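Long-range contacts in short Chain Dehydrogenase yciK (Salmonella enterica subsp. enterica serovar Typhimurium, PDB 3IAH), which binds NADP and is probably an NADP-dependent oxidoreductase of the short-chain dehydrogenase family, perhaps an oxoacyl-(acyl carrier protein) reductase: residues 23-28 with 49-54; 43-48 with 68-73. All coordinates share one frame; numbering follows the deposited sequence.

Interaction 1. Residues 23-28 with 49-54. With NAP (NADP nicotinamide-adenine-dinucleotide phosphate), chain C.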
ATOM      1  N   ALA A  23      -8.146  -5.570 -20.091  1.00 16.90           N
ATOM      2  CA  ALA A  23      -9.168  -6.303 -20.842  1.00 16.40           C
ATOM      3  C   ALA A  23      -8.632  -7.159 -21.987  1.00 16.53           C
ATOM      4  O   ALA A  23      -9.413  -7.837 -22.649  1.00 16.52           O
ATOM      5  CB  ALA A  23     -10.203  -5.315 -21.392  1.00 16.69           C
ATOM      6  N   SER A  24      -7.318  -7.140 -22.215  1.00 15.54           N
ATOM      7  CA  SER A  24      -6.692  -7.897 -23.306  1.00 16.25           C
ATOM      8  C   SER A  24      -6.310  -9.346 -22.998  1.00 16.35           C
ATOM      9  O   SER A  24      -5.930 -10.089 -23.907  1.00 16.69           O
ATOM     10  CB  SER A  24      -5.456  -7.144 -23.806  1.00 16.52           C
ATOM     11  OG  SER A  24      -4.627  -6.776 -22.729  1.00 19.02           O
ATOM     12  N   ASP A  25      -6.395  -9.765 -21.740  1.00 15.47           N
ATOM     13  CA  ASP A  25      -6.039 -11.129 -21.424  1.00 16.02           C
ATOM     14  C   ASP A  25      -6.577 -11.503 -20.058  1.00 14.41           C
ATOM     15  O   ASP A  25      -7.076 -10.651 -19.325  1.00 15.27           O
ATOM     16  CB  ASP A  25      -4.505 -11.241 -21.414  1.00 17.23           C
ATOM     17  CG  ASP A  25      -3.999 -12.646 -21.684  1.00 20.26           C
ATOM     18  OD1 ASP A  25      -4.791 -13.618 -21.728  1.00 24.17           O
ATOM     19  OD2 ASP A  25      -2.772 -12.758 -21.869  1.00 27.95           O
ATOM     20  N   GLY A  26      -6.467 -12.788 -19.739  1.00 13.77           N
ATOM     21  CA  GLY A  26      -6.867 -13.321 -18.452  1.00 13.36           C
ATOM     22  C   GLY A  26      -8.222 -12.920 -17.935  1.00 12.91           C
ATOM     23  O   GLY A  26      -9.212 -12.949 -18.670  1.00 13.73           O
ATOM     24  N   ILE A  27      -8.266 -12.572 -16.656  1.00 12.65           N
ATOM     25  CA  ILE A  27      -9.523 -12.190 -15.995  1.00 12.15           C
ATOM     26  C   ILE A  27     -10.222 -10.988 -16.632  1.00 13.58           C
ATOM     27  O   ILE A  27     -11.459 -11.014 -16.829  1.00 14.75           O
ATOM     28  CB  ILE A  27      -9.309 -11.974 -14.475  1.00 11.69           C
ATOM     29  CG1 ILE A  27      -8.888 -13.293 -13.813  1.00 12.18           C
ATOM     30  CG2 ILE A  27     -10.593 -11.439 -13.813  1.00 10.85           C
ATOM     31  CD1 ILE A  27      -8.417 -13.160 -12.354  1.00 15.74           C
ATOM     32  N   GLY A  28      -9.476  -9.940 -16.965  1.00 13.10           N
ATOM     33  CA  GLY A  28     -10.086  -8.747 -17.587  1.00 14.80           C
ATOM     34  C   GLY A  28     -10.775  -9.074 -18.903  1.00 14.66           C
ATOM     35  O   GLY A  28     -11.876  -8.585 -19.192  1.00 15.20           O
ATOM     36  N   GLU A  49      -2.691  -2.681 -28.395  1.00 19.21           N
ATOM     37  CA  GLU A  49      -3.731  -2.400 -29.370  1.00 20.54           C
ATOM     38  C   GLU A  49      -4.243  -3.634 -30.116  1.00 20.00           C
ATOM     39  O   GLU A  49      -5.454  -3.803 -30.267  1.00 21.29           O
ATOM     40  CB  GLU A  49      -3.219  -1.335 -30.337  1.00 21.05           C
ATOM     41  CG  GLU A  49      -4.145  -1.014 -31.456  1.00 24.41           C
ATOM     42  CD  GLU A  49      -3.704   0.210 -32.239  1.00 29.86           C
ATOM     43  OE1 GLU A  49      -2.791   0.933 -31.777  1.00 33.03           O
ATOM     44  OE2 GLU A  49      -4.282   0.455 -33.317  1.00 31.44           O
ATOM     45  N   GLU A  50      -3.333  -4.489 -30.579  1.00 20.33           N
ATOM     46  CA  GLU A  50      -3.733  -5.691 -31.312  1.00 19.90           C
ATOM     47  C   GLU A  50      -4.510  -6.645 -30.422  1.00 18.49           C
ATOM     48  O   GLU A  50      -5.526  -7.183 -30.857  1.00 17.76           O
ATOM     49  CB  GLU A  50      -2.539  -6.402 -31.965  1.00 21.01           C
ATOM     50  CG  GLU A  50      -1.780  -5.533 -32.961  1.00 24.45           C
ATOM     51  CD  GLU A  50      -2.659  -4.962 -34.070  1.00 29.69           C
ATOM     52  OE1 GLU A  50      -2.350  -3.837 -34.525  1.00 33.88           O
ATOM     53  OE2 GLU A  50      -3.663  -5.606 -34.468  1.00 31.15           O
ATOM     54  N   LYS A  51      -4.048  -6.862 -29.189  1.00 17.55           N
ATOM     55  CA  LYS A  51      -4.784  -7.744 -28.274  1.00 16.93           C
ATOM     56  C   LYS A  51      -6.182  -7.193 -28.007  1.00 15.29           C
ATOM     57  O   LYS A  51      -7.153  -7.950 -28.031  1.00 13.71           O
ATOM     58  CB  LYS A  51      -4.087  -7.947 -26.933  1.00 17.64           C
ATOM     59  CG  LYS A  51      -2.887  -8.863 -26.890  1.00 21.37           C
ATOM     60  CD  LYS A  51      -2.514  -9.004 -25.417  1.00 24.92           C
ATOM     61  CE  LYS A  51      -1.462 -10.015 -25.112  1.00 27.01           C
ATOM     62  NZ  LYS A  51      -1.333 -10.057 -23.616  1.00 25.44           N
ATOM     63  N   LEU A  52      -6.271  -5.886 -27.740  1.00 14.25           N
ATOM     64  CA  LEU A  52      -7.556  -5.223 -27.494  1.00 14.08           C
ATOM     65  C   LEU A  52      -8.514  -5.355 -28.672  1.00 13.50           C
ATOM     66  O   LEU A  52      -9.706  -5.627 -28.470  1.00 12.64           O
ATOM     67  CB  LEU A  52      -7.360  -3.740 -27.166  1.00 14.72           C
ATOM     68  CG  LEU A  52      -6.777  -3.385 -25.804  1.00 13.59           C
ATOM     69  CD1 LEU A  52      -6.418  -1.919 -25.750  1.00 13.95           C
ATOM     70  CD2 LEU A  52      -7.772  -3.737 -24.685  1.00 11.83           C
ATOM     71  N   ARG A  53      -7.994  -5.166 -29.883  1.00 13.59           N
ATOM     72  CA  ARG A  53      -8.797  -5.270 -31.095  1.00 15.10           C
ATOM     73  C   ARG A  53      -9.372  -6.674 -31.212  1.00 14.32           C
ATOM     74  O   ARG A  53     -10.542  -6.823 -31.545  1.00 14.08           O
ATOM     75  CB  ARG A  53      -7.969  -4.952 -32.344  1.00 15.07           C
ATOM     76  CG  ARG A  53      -8.788  -4.783 -33.629  1.00 19.70           C
ATOM     77  CD  ARG A  53      -7.876  -4.711 -34.861  1.00 23.43           C
ATOM     78  NE  ARG A  53      -6.735  -3.824 -34.618  1.00 28.06           N
ATOM     79  CZ  ARG A  53      -6.733  -2.498 -34.767  1.00 30.18           C
ATOM     80  NH1 ARG A  53      -7.821  -1.841 -35.169  1.00 30.16           N
ATOM     81  NH2 ARG A  53      -5.620  -1.821 -34.503  1.00 31.43           N
ATOM     82  N   ARG A  54      -8.566  -7.699 -30.929  1.00 14.82           N
ATOM     83  CA  ARG A  54      -9.065  -9.074 -31.018  1.00 14.84           C
ATOM     84  C   ARG A  54     -10.204  -9.321 -30.044  1.00 13.99           C
ATOM     85  O   ARG A  54     -11.195  -9.926 -30.422  1.00 13.43           O
ATOM     86  CB  ARG A  54      -7.985 -10.149 -30.821  1.00 15.47           C
ATOM     87  CG  ARG A  54      -6.901 -10.198 -31.891  1.00 19.28           C
ATOM     88  CD  ARG A  54      -6.203 -11.571 -31.897  1.00 24.19           C
ATOM     89  NE  ARG A  54      -5.783 -11.980 -30.556  1.00 27.27           N
ATOM     90  CZ  ARG A  54      -4.610 -11.699 -29.993  1.00 31.67           C
ATOM     91  NH1 ARG A  54      -4.362 -12.126 -28.755  1.00 33.71           N
ATOM     92  NH2 ARG A  54      -3.685 -11.000 -30.647  1.00 33.29           N
TER
HETATM   93  PA  NAP C 254      -2.908 -11.352 -16.632  1.00 30.64           P
HETATM   94  O1A NAP C 254      -3.362 -12.502 -17.414  1.00 34.48           O
HETATM   95  O2A NAP C 254      -1.458 -11.093 -16.678  1.00 33.93           O
HETATM   96  O5B NAP C 254      -3.565  -9.996 -17.106  1.00 30.37           O
HETATM   97  C5B NAP C 254      -3.088  -8.767 -16.638  1.00 31.68           C
HETATM   98  C4B NAP C 254      -3.775  -7.688 -17.464  1.00 30.01           C
HETATM   99  O4B NAP C 254      -3.285  -6.469 -16.948  1.00 29.43           O
HETATM  100  C3B NAP C 254      -3.429  -7.756 -18.946  1.00 30.27           C
HETATM  101  O3B NAP C 254      -4.487  -7.342 -19.783  1.00 29.09           O
HETATM  102  C2B NAP C 254      -2.293  -6.779 -19.015  1.00 29.19           C
HETATM  103  O2B NAP C 254      -2.029  -6.288 -20.311  1.00 33.51           O
HETATM  104  C1B NAP C 254      -2.765  -5.723 -17.997  1.00 28.78           C
HETATM  105  N9A NAP C 254      -1.577  -4.930 -17.735  1.00 28.39           N
HETATM  106  C8A NAP C 254      -0.394  -5.305 -17.167  1.00 28.32           C
HETATM  107  N7A NAP C 254       0.428  -4.234 -17.190  1.00 27.95           N
HETATM  108  C5A NAP C 254      -0.222  -3.204 -17.777  1.00 27.83           C
HETATM  109  C6A NAP C 254       0.142  -1.901 -18.070  1.00 26.02           C
HETATM  110  N6A NAP C 254       1.361  -1.460 -17.754  1.00 26.26           N
HETATM  111  N1A NAP C 254      -0.775  -1.061 -18.688  1.00 24.94           N
HETATM  112  C2A NAP C 254      -2.034  -1.516 -19.030  1.00 25.60           C
HETATM  113  N3A NAP C 254      -2.393  -2.820 -18.741  1.00 23.50           N
HETATM  114  C4A NAP C 254      -1.482  -3.638 -18.131  1.00 27.39           C
HETATM  115  O3  NAP C 254      -3.306 -11.453 -15.100  1.00 28.63           O
HETATM  116  PN  NAP C 254      -4.622 -11.888 -14.373  1.00 24.04           P
HETATM  117  O1N NAP C 254      -5.748 -11.868 -15.348  1.00 23.93           O
HETATM  118  O2N NAP C 254      -4.315 -13.060 -13.534  1.00 23.34           O
HETATM  119  O5D NAP C 254      -4.746 -10.659 -13.363  1.00 24.81           O
HETATM  120  C5D NAP C 254      -5.871  -9.823 -13.333  1.00 18.77           C
HETATM  121  C4D NAP C 254      -5.919  -9.202 -11.955  1.00 19.52           C
HETATM  122  O4D NAP C 254      -6.184 -10.235 -11.048  1.00 22.23           O
HETATM  123  C3D NAP C 254      -4.630  -8.535 -11.476  1.00 17.46           C
HETATM  124  O3D NAP C 254      -4.939  -7.308 -10.805  1.00 19.51           O
HETATM  125  C2D NAP C 254      -4.052  -9.548 -10.501  1.00 21.25           C
HETATM  126  O2D NAP C 254      -3.248  -8.961  -9.520  1.00 21.80           O
HETATM  127  C1D NAP C 254      -5.289 -10.135  -9.927  1.00 19.61           C
HETATM  128  N1N NAP C 254      -5.200 -11.474  -9.311  1.00 22.26           N
HETATM  129  C2N NAP C 254      -5.018 -12.572 -10.120  1.00 20.94           C
HETATM  130  C3N NAP C 254      -4.933 -13.831  -9.543  1.00 21.26           C
HETATM  131  C7N NAP C 254      -4.750 -15.069 -10.409  1.00 19.42           C
HETATM  132  O7N NAP C 254      -4.646 -16.250  -9.708  1.00 22.16           O
HETATM  133  N7N NAP C 254      -4.712 -14.989 -11.742  1.00 21.86           N
HETATM  134  C4N NAP C 254      -5.034 -13.954  -8.152  1.00 22.99           C
HETATM  135  C5N NAP C 254      -5.219 -12.819  -7.340  1.00 21.04           C
HETATM  136  C6N NAP C 254      -5.294 -11.585  -7.950  1.00 20.24           C
HETATM  137  P2B NAP C 254      -1.313  -7.158 -21.509  1.00 38.38           P
HETATM  138  O1X NAP C 254      -0.754  -6.207 -22.497  1.00 35.85           O
HETATM  139  O2X NAP C 254      -0.180  -7.985 -20.972  1.00 38.10           O
HETATM  140  O3X NAP C 254      -2.300  -8.026 -22.231  1.00 38.13           O
HETATM  141  O   HOH W   1      -6.666 -11.006 -26.531  0.50 15.91           O
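Ser24 and Lys51 meet through their first side-chain carbons, CB of Ser24 lying 3.5 Å from CB of Lys51, and both turn their polar ends to the 2'-phosphate of NADP. One phosphate oxygen, O3X, is gripped twice, by Lys51 NZ at 2.6 Å and by Ser24 OG at 2.7 Å. The serine hydroxyl in turn accepts a bond from the ribose hydroxyl O3B (3.0 Å to OG), and Ile27 N bonds to the nicotinamide-side phosphate oxygen O1N at 2.9 Å. The lysine reaches this far because its chain runs extended beyond CG (chi2 -173°). A water bonded to Ser24 O also makes a weak bond to Lys51 O.

A long salt bridge, 3.5 Å from Asp25 OD2 to Lys51 NZ, gives the ammonium a second anion, while Asp25 OD1 pairs with Arg29. Apolar contact is slight, Leu52 CD2 approaching Ala23 CB at 4.4 Å.

Residues 23-28 belong to the glycine-rich dinucleotide-binding turn of the Rossmann fold. Such a basic and hydroxyl-lined pocket is consistent with a preference for NADP over NAD. The turn leads from strand 17-21 into helix 26-37; beside it, helix 49-63 rests Leu52 on strands 41-46 and 68-71.

Interaction 2. Residues 43-48 with 68-73. With NAP (NADP nicotinamide-adenine-dinucleotide phosphate), chain C.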
ATOM      1  N   ILE A  43     -16.291  -0.950 -22.405  1.00 16.79           N
ATOM      2  CA  ILE A  43     -15.182  -0.119 -22.843  1.00 17.10           C
ATOM      3  C   ILE A  43     -13.943  -0.893 -22.394  1.00 16.94           C
ATOM      4  O   ILE A  43     -13.768  -1.153 -21.201  1.00 17.76           O
ATOM      5  CB  ILE A  43     -15.228   1.285 -22.245  1.00 17.92           C
ATOM      6  CG1 ILE A  43     -16.504   1.997 -22.712  1.00 17.19           C
ATOM      7  CG2 ILE A  43     -13.989   2.064 -22.669  1.00 16.56           C
ATOM      8  CD1 ILE A  43     -16.733   3.362 -22.078  1.00 15.77           C
ATOM      9  N   LEU A  44     -13.086  -1.234 -23.349  0.50 17.29           N
ATOM     10  CA  LEU A  44     -11.882  -2.015 -23.080  0.50 16.34           C
ATOM     11  C   LEU A  44     -10.624  -1.171 -22.979  0.50 16.36           C
ATOM     12  O   LEU A  44     -10.325  -0.400 -23.889  0.50 16.88           O
ATOM     13  CB  LEU A  44     -11.674  -2.995 -24.230  0.50 16.40           C
ATOM     14  CG  LEU A  44     -12.854  -3.880 -24.618  0.50 16.87           C
ATOM     15  CD1 LEU A  44     -12.500  -4.711 -25.845  0.50 15.82           C
ATOM     16  CD2 LEU A  44     -13.239  -4.762 -23.444  0.50 18.54           C
ATOM     17  N   LEU A  45      -9.891  -1.311 -21.876  1.00 15.49           N
ATOM     18  CA  LEU A  45      -8.625  -0.599 -21.693  1.00 15.93           C
ATOM     19  C   LEU A  45      -7.506  -1.613 -21.572  1.00 15.84           C
ATOM     20  O   LEU A  45      -7.661  -2.662 -20.929  1.00 15.67           O
ATOM     21  CB  LEU A  45      -8.605   0.358 -20.502  1.00 16.19           C
ATOM     22  CG  LEU A  45      -8.908   1.819 -20.792  1.00 17.77           C
ATOM     23  CD1 LEU A  45     -10.349   2.049 -21.278  1.00 14.95           C
ATOM     24  CD2 LEU A  45      -8.571   2.636 -19.542  1.00 17.10           C
ATOM     25  N   GLY A  46      -6.382  -1.290 -22.207  1.00 15.71           N
ATOM     26  CA  GLY A  46      -5.198  -2.115 -22.199  1.00 16.34           C
ATOM     27  C   GLY A  46      -4.041  -1.344 -22.808  1.00 16.58           C
ATOM     28  O   GLY A  46      -4.187  -0.179 -23.168  1.00 17.82           O
ATOM     29  N   ARG A  47      -2.893  -1.980 -22.916  1.00 16.74           N
ATOM     30  CA  ARG A  47      -1.714  -1.330 -23.500  1.00 18.07           C
ATOM     31  C   ARG A  47      -1.416  -1.843 -24.901  1.00 19.03           C
ATOM     32  O   ARG A  47      -0.785  -1.146 -25.691  1.00 19.16           O
ATOM     33  CB  ARG A  47      -0.487  -1.524 -22.605  1.00 17.96           C
ATOM     34  CG  ARG A  47      -0.193  -2.972 -22.298  1.00 19.91           C
ATOM     35  CD  ARG A  47       1.061  -3.174 -21.482  1.00 21.67           C
ATOM     36  NE  ARG A  47       1.152  -4.587 -21.119  1.00 22.23           N
ATOM     37  CZ  ARG A  47       2.063  -5.107 -20.302  1.00 25.23           C
ATOM     38  NH1 ARG A  47       2.037  -6.406 -20.042  1.00 26.12           N
ATOM     39  NH2 ARG A  47       2.994  -4.343 -19.739  1.00 26.20           N
ATOM     40  N   ASN A  48      -1.884  -3.052 -25.205  1.00 19.28           N
ATOM     41  CA  ASN A  48      -1.630  -3.688 -26.492  1.00 19.54           C
ATOM     42  C   ASN A  48      -2.839  -3.563 -27.414  1.00 19.49           C
ATOM     43  O   ASN A  48      -3.860  -4.240 -27.241  1.00 17.62           O
ATOM     44  CB  ASN A  48      -1.243  -5.149 -26.256  1.00 19.98           C
ATOM     45  CG  ASN A  48      -0.814  -5.862 -27.519  1.00 21.60           C
ATOM     46  OD1 ASN A  48      -1.218  -5.512 -28.631  1.00 20.95           O
ATOM     47  ND2 ASN A  48      -0.002  -6.895 -27.348  1.00 23.03           N
ATOM     48  N   GLN A  68     -15.853  -0.223 -27.933  1.00 20.30           N
ATOM     49  CA  GLN A  68     -14.658   0.581 -28.146  1.00 18.42           C
ATOM     50  C   GLN A  68     -13.559   0.209 -27.164  1.00 17.15           C
ATOM     51  O   GLN A  68     -13.819  -0.285 -26.054  1.00 15.44           O
ATOM     52  CB  GLN A  68     -14.935   2.090 -28.062  1.00 18.76           C
ATOM     53  CG  GLN A  68     -15.814   2.634 -29.183  1.00 21.47           C
ATOM     54  CD  GLN A  68     -15.913   4.158 -29.183  1.00 23.77           C
ATOM     55  OE1 GLN A  68     -15.458   4.831 -28.254  1.00 27.01           O
ATOM     56  NE2 GLN A  68     -16.505   4.707 -30.237  1.00 25.60           N
ATOM     57  N   TRP A  69     -12.327   0.440 -27.601  1.00 14.51           N
ATOM     58  CA  TRP A  69     -11.169   0.173 -26.782  1.00 15.10           C
ATOM     59  C   TRP A  69     -10.272   1.405 -26.779  1.00 14.34           C
ATOM     60  O   TRP A  69     -10.276   2.190 -27.730  1.00 13.77           O
ATOM     61  CB  TRP A  69     -10.419  -1.093 -27.238  1.00 14.98           C
ATOM     62  CG  TRP A  69     -10.032  -1.095 -28.673  1.00 19.91           C
ATOM     63  CD1 TRP A  69     -10.720  -1.665 -29.706  1.00 21.57           C
ATOM     64  CD2 TRP A  69      -8.878  -0.485 -29.248  1.00 23.49           C
ATOM     65  NE1 TRP A  69     -10.062  -1.455 -30.884  1.00 26.43           N
ATOM     66  CE2 TRP A  69      -8.929  -0.729 -30.634  1.00 25.18           C
ATOM     67  CE3 TRP A  69      -7.808   0.248 -28.728  1.00 23.82           C
ATOM     68  CZ2 TRP A  69      -7.948  -0.270 -31.510  1.00 27.93           C
ATOM     69  CZ3 TRP A  69      -6.833   0.707 -29.600  1.00 26.69           C
ATOM     70  CH2 TRP A  69      -6.913   0.445 -30.976  1.00 27.54           C
ATOM     71  N   PHE A  70      -9.528   1.577 -25.691  1.00 13.63           N
ATOM     72  CA  PHE A  70      -8.607   2.691 -25.555  1.00 13.49           C
ATOM     73  C   PHE A  70      -7.278   2.161 -25.036  1.00 13.29           C
ATOM     74  O   PHE A  70      -7.243   1.298 -24.153  1.00 13.28           O
ATOM     75  CB  PHE A  70      -9.170   3.775 -24.616  1.00 13.06           C
ATOM     76  CG  PHE A  70     -10.426   4.414 -25.115  1.00 14.05           C
ATOM     77  CD1 PHE A  70     -10.379   5.577 -25.886  1.00 14.12           C
ATOM     78  CD2 PHE A  70     -11.666   3.854 -24.830  1.00 14.36           C
ATOM     79  CE1 PHE A  70     -11.551   6.169 -26.357  1.00 14.15           C
ATOM     80  CE2 PHE A  70     -12.836   4.432 -25.293  1.00 14.11           C
ATOM     81  CZ  PHE A  70     -12.781   5.598 -26.065  1.00 14.62           C
ATOM     82  N   THR A  71      -6.181   2.639 -25.604  1.00 12.93           N
ATOM     83  CA  THR A  71      -4.876   2.206 -25.138  1.00 15.40           C
ATOM     84  C   THR A  71      -4.384   3.200 -24.088  1.00 15.10           C
ATOM     85  O   THR A  71      -4.493   4.422 -24.264  1.00 14.51           O
ATOM     86  CB  THR A  71      -3.842   2.082 -26.264  1.00 15.72           C
ATOM     87  OG1 THR A  71      -3.662   3.353 -26.887  1.00 18.65           O
ATOM     88  CG2 THR A  71      -4.308   1.072 -27.300  1.00 17.38           C
ATOM     89  N   LEU A  72      -3.856   2.653 -22.998  1.00 15.05           N
ATOM     90  CA  LEU A  72      -3.321   3.422 -21.889  1.00 14.91           C
ATOM     91  C   LEU A  72      -2.337   2.521 -21.162  1.00 15.04           C
ATOM     92  O   LEU A  72      -2.734   1.527 -20.556  1.00 16.13           O
ATOM     93  CB  LEU A  72      -4.427   3.848 -20.912  1.00 14.61           C
ATOM     94  CG  LEU A  72      -3.987   4.713 -19.721  1.00 17.63           C
ATOM     95  CD1 LEU A  72      -3.424   6.044 -20.213  1.00 15.60           C
ATOM     96  CD2 LEU A  72      -5.150   4.958 -18.739  1.00 19.76           C
ATOM     97  N   ASP A  73      -1.057   2.855 -21.217  1.00 15.09           N
ATOM     98  CA  ASP A  73      -0.057   2.051 -20.539  1.00 13.67           C
ATOM     99  C   ASP A  73       0.082   2.635 -19.141  1.00 12.68           C
ATOM    100  O   ASP A  73       0.546   3.765 -18.974  1.00 12.25           O
ATOM    101  CB  ASP A  73       1.251   2.061 -21.312  1.00 14.55           C
ATOM    102  CG  ASP A  73       2.299   1.132 -20.710  1.00 16.18           C
ATOM    103  OD1 ASP A  73       3.148   0.648 -21.486  1.00 20.23           O
ATOM    104  OD2 ASP A  73       2.268   0.857 -19.487  1.00 11.58           O
TER
HETATM  105  PA  NAP C 254      -2.908 -11.352 -16.632  1.00 30.64           P
HETATM  106  O1A NAP C 254      -3.362 -12.502 -17.414  1.00 34.48           O
HETATM  107  O2A NAP C 254      -1.458 -11.093 -16.678  1.00 33.93           O
HETATM  108  O5B NAP C 254      -3.565  -9.996 -17.106  1.00 30.37           O
HETATM  109  C5B NAP C 254      -3.088  -8.767 -16.638  1.00 31.68           C
HETATM  110  C4B NAP C 254      -3.775  -7.688 -17.464  1.00 30.01           C
HETATM  111  O4B NAP C 254      -3.285  -6.469 -16.948  1.00 29.43           O
HETATM  112  C3B NAP C 254      -3.429  -7.756 -18.946  1.00 30.27           C
HETATM  113  O3B NAP C 254      -4.487  -7.342 -19.783  1.00 29.09           O
HETATM  114  C2B NAP C 254      -2.293  -6.779 -19.015  1.00 29.19           C
HETATM  115  O2B NAP C 254      -2.029  -6.288 -20.311  1.00 33.51           O
HETATM  116  C1B NAP C 254      -2.765  -5.723 -17.997  1.00 28.78           C
HETATM  117  N9A NAP C 254      -1.577  -4.930 -17.735  1.00 28.39           N
HETATM  118  C8A NAP C 254      -0.394  -5.305 -17.167  1.00 28.32           C
HETATM  119  N7A NAP C 254       0.428  -4.234 -17.190  1.00 27.95           N
HETATM  120  C5A NAP C 254      -0.222  -3.204 -17.777  1.00 27.83           C
HETATM  121  C6A NAP C 254       0.142  -1.901 -18.070  1.00 26.02           C
HETATM  122  N6A NAP C 254       1.361  -1.460 -17.754  1.00 26.26           N
HETATM  123  N1A NAP C 254      -0.775  -1.061 -18.688  1.00 24.94           N
HETATM  124  C2A NAP C 254      -2.034  -1.516 -19.030  1.00 25.60           C
HETATM  125  N3A NAP C 254      -2.393  -2.820 -18.741  1.00 23.50           N
HETATM  126  C4A NAP C 254      -1.482  -3.638 -18.131  1.00 27.39           C
HETATM  127  O3  NAP C 254      -3.306 -11.453 -15.100  1.00 28.63           O
HETATM  128  PN  NAP C 254      -4.622 -11.888 -14.373  1.00 24.04           P
HETATM  129  O1N NAP C 254      -5.748 -11.868 -15.348  1.00 23.93           O
HETATM  130  O2N NAP C 254      -4.315 -13.060 -13.534  1.00 23.34           O
HETATM  131  O5D NAP C 254      -4.746 -10.659 -13.363  1.00 24.81           O
HETATM  132  C5D NAP C 254      -5.871  -9.823 -13.333  1.00 18.77           C
HETATM  133  C4D NAP C 254      -5.919  -9.202 -11.955  1.00 19.52           C
HETATM  134  O4D NAP C 254      -6.184 -10.235 -11.048  1.00 22.23           O
HETATM  135  C3D NAP C 254      -4.630  -8.535 -11.476  1.00 17.46           C
HETATM  136  O3D NAP C 254      -4.939  -7.308 -10.805  1.00 19.51           O
HETATM  137  C2D NAP C 254      -4.052  -9.548 -10.501  1.00 21.25           C
HETATM  138  O2D NAP C 254      -3.248  -8.961  -9.520  1.00 21.80           O
HETATM  139  C1D NAP C 254      -5.289 -10.135  -9.927  1.00 19.61           C
HETATM  140  N1N NAP C 254      -5.200 -11.474  -9.311  1.00 22.26           N
HETATM  141  C2N NAP C 254      -5.018 -12.572 -10.120  1.00 20.94           C
HETATM  142  C3N NAP C 254      -4.933 -13.831  -9.543  1.00 21.26           C
HETATM  143  C7N NAP C 254      -4.750 -15.069 -10.409  1.00 19.42           C
HETATM  144  O7N NAP C 254      -4.646 -16.250  -9.708  1.00 22.16           O
HETATM  145  N7N NAP C 254      -4.712 -14.989 -11.742  1.00 21.86           N
HETATM  146  C4N NAP C 254      -5.034 -13.954  -8.152  1.00 22.99           C
HETATM  147  C5N NAP C 254      -5.219 -12.819  -7.340  1.00 21.04           C
HETATM  148  C6N NAP C 254      -5.294 -11.585  -7.950  1.00 20.24           C
HETATM  149  P2B NAP C 254      -1.313  -7.158 -21.509  1.00 38.38           P
HETATM  150  O1X NAP C 254      -0.754  -6.207 -22.497  1.00 35.85           O
HETATM  151  O2X NAP C 254      -0.180  -7.985 -20.972  1.00 38.10           O
HETATM  152  O3X NAP C 254      -2.300  -8.026 -22.231  1.00 38.13           O
HETATM  153  O   HOH W   2       3.981  -1.870 -20.562  1.00 20.68           O
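Strands 43-46 and 68-71 run parallel, their axes 4.6 Å apart at closest approach and inclined by 22°, and the pairing places Leu44 beside Trp69, Leu45 beside Phe70 and Gly46 beside Thr71. Leu44 is bonded on both its polar backbone atoms, N to Gln68 O at 3.0 Å and O to Phe70 N at 2.8 Å. Gly46 N makes a weak bond to Phe70 O, and Gly46 O accepts Leu72 N at 2.9 Å.

On one face Ile43 presents CG2 to the edge of the Phe70 ring, 3.6 Å from CD2, and Leu45 CD1 lies 3.9 Å from Phe70 CB. On the other, Leu44 and Trp69 touch through their CB atoms.

Past the strand ends both segments reach the cofactor. Arg47 CG sits between the backbone N and the carbonyl carbon (chi1 55°), and from there the extended chain carries the guanidinium to the 2'-phosphate: NE to O1X at 2.9 Å and NH1 to O2X at 2.9 Å, both nearly straight. The adenine atom N7A stands over the centre of one guanidinium face. Asp73 OD2 receives the adenine amino group N6A and also Leu75 N, and a water links Asp73 OD1 to Arg47 NH2. The adenine and the 2'-phosphate are thus bound by neighbouring residues of the two segments.

Strand 68-71 is an outermost strand of the chain's parallel sheet. Strand 41-46 separates it from strand 17-21, helix 49-63 covers the Leu44 and Trp69 face, and helix 79-92 packs on Ile43 and Phe70.

Interactions 1 and 2 have centres about 8 Å apart, and their segments alternate along the chain: 23-28, 43-48, 49-54, then 68-73. Together they show how a Rossmann fold builds an adenosine site at the C-terminal ends of parallel strands. Helix 49-63 is the crossover of the beta-alpha-beta unit whose two strands pair in interaction 2, and its N-terminal end supplies one side of interaction 1. Asn48, capping that helix at Lys51 N, ties the two, as do Ala23 N with Leu45 O, probably hydrogen-bonded at 3.1 Å, and Glu49 packed on Trp69. Both contacts supply ligands to the 2'-phosphate of NADP, and interaction 2 also holds the adenine.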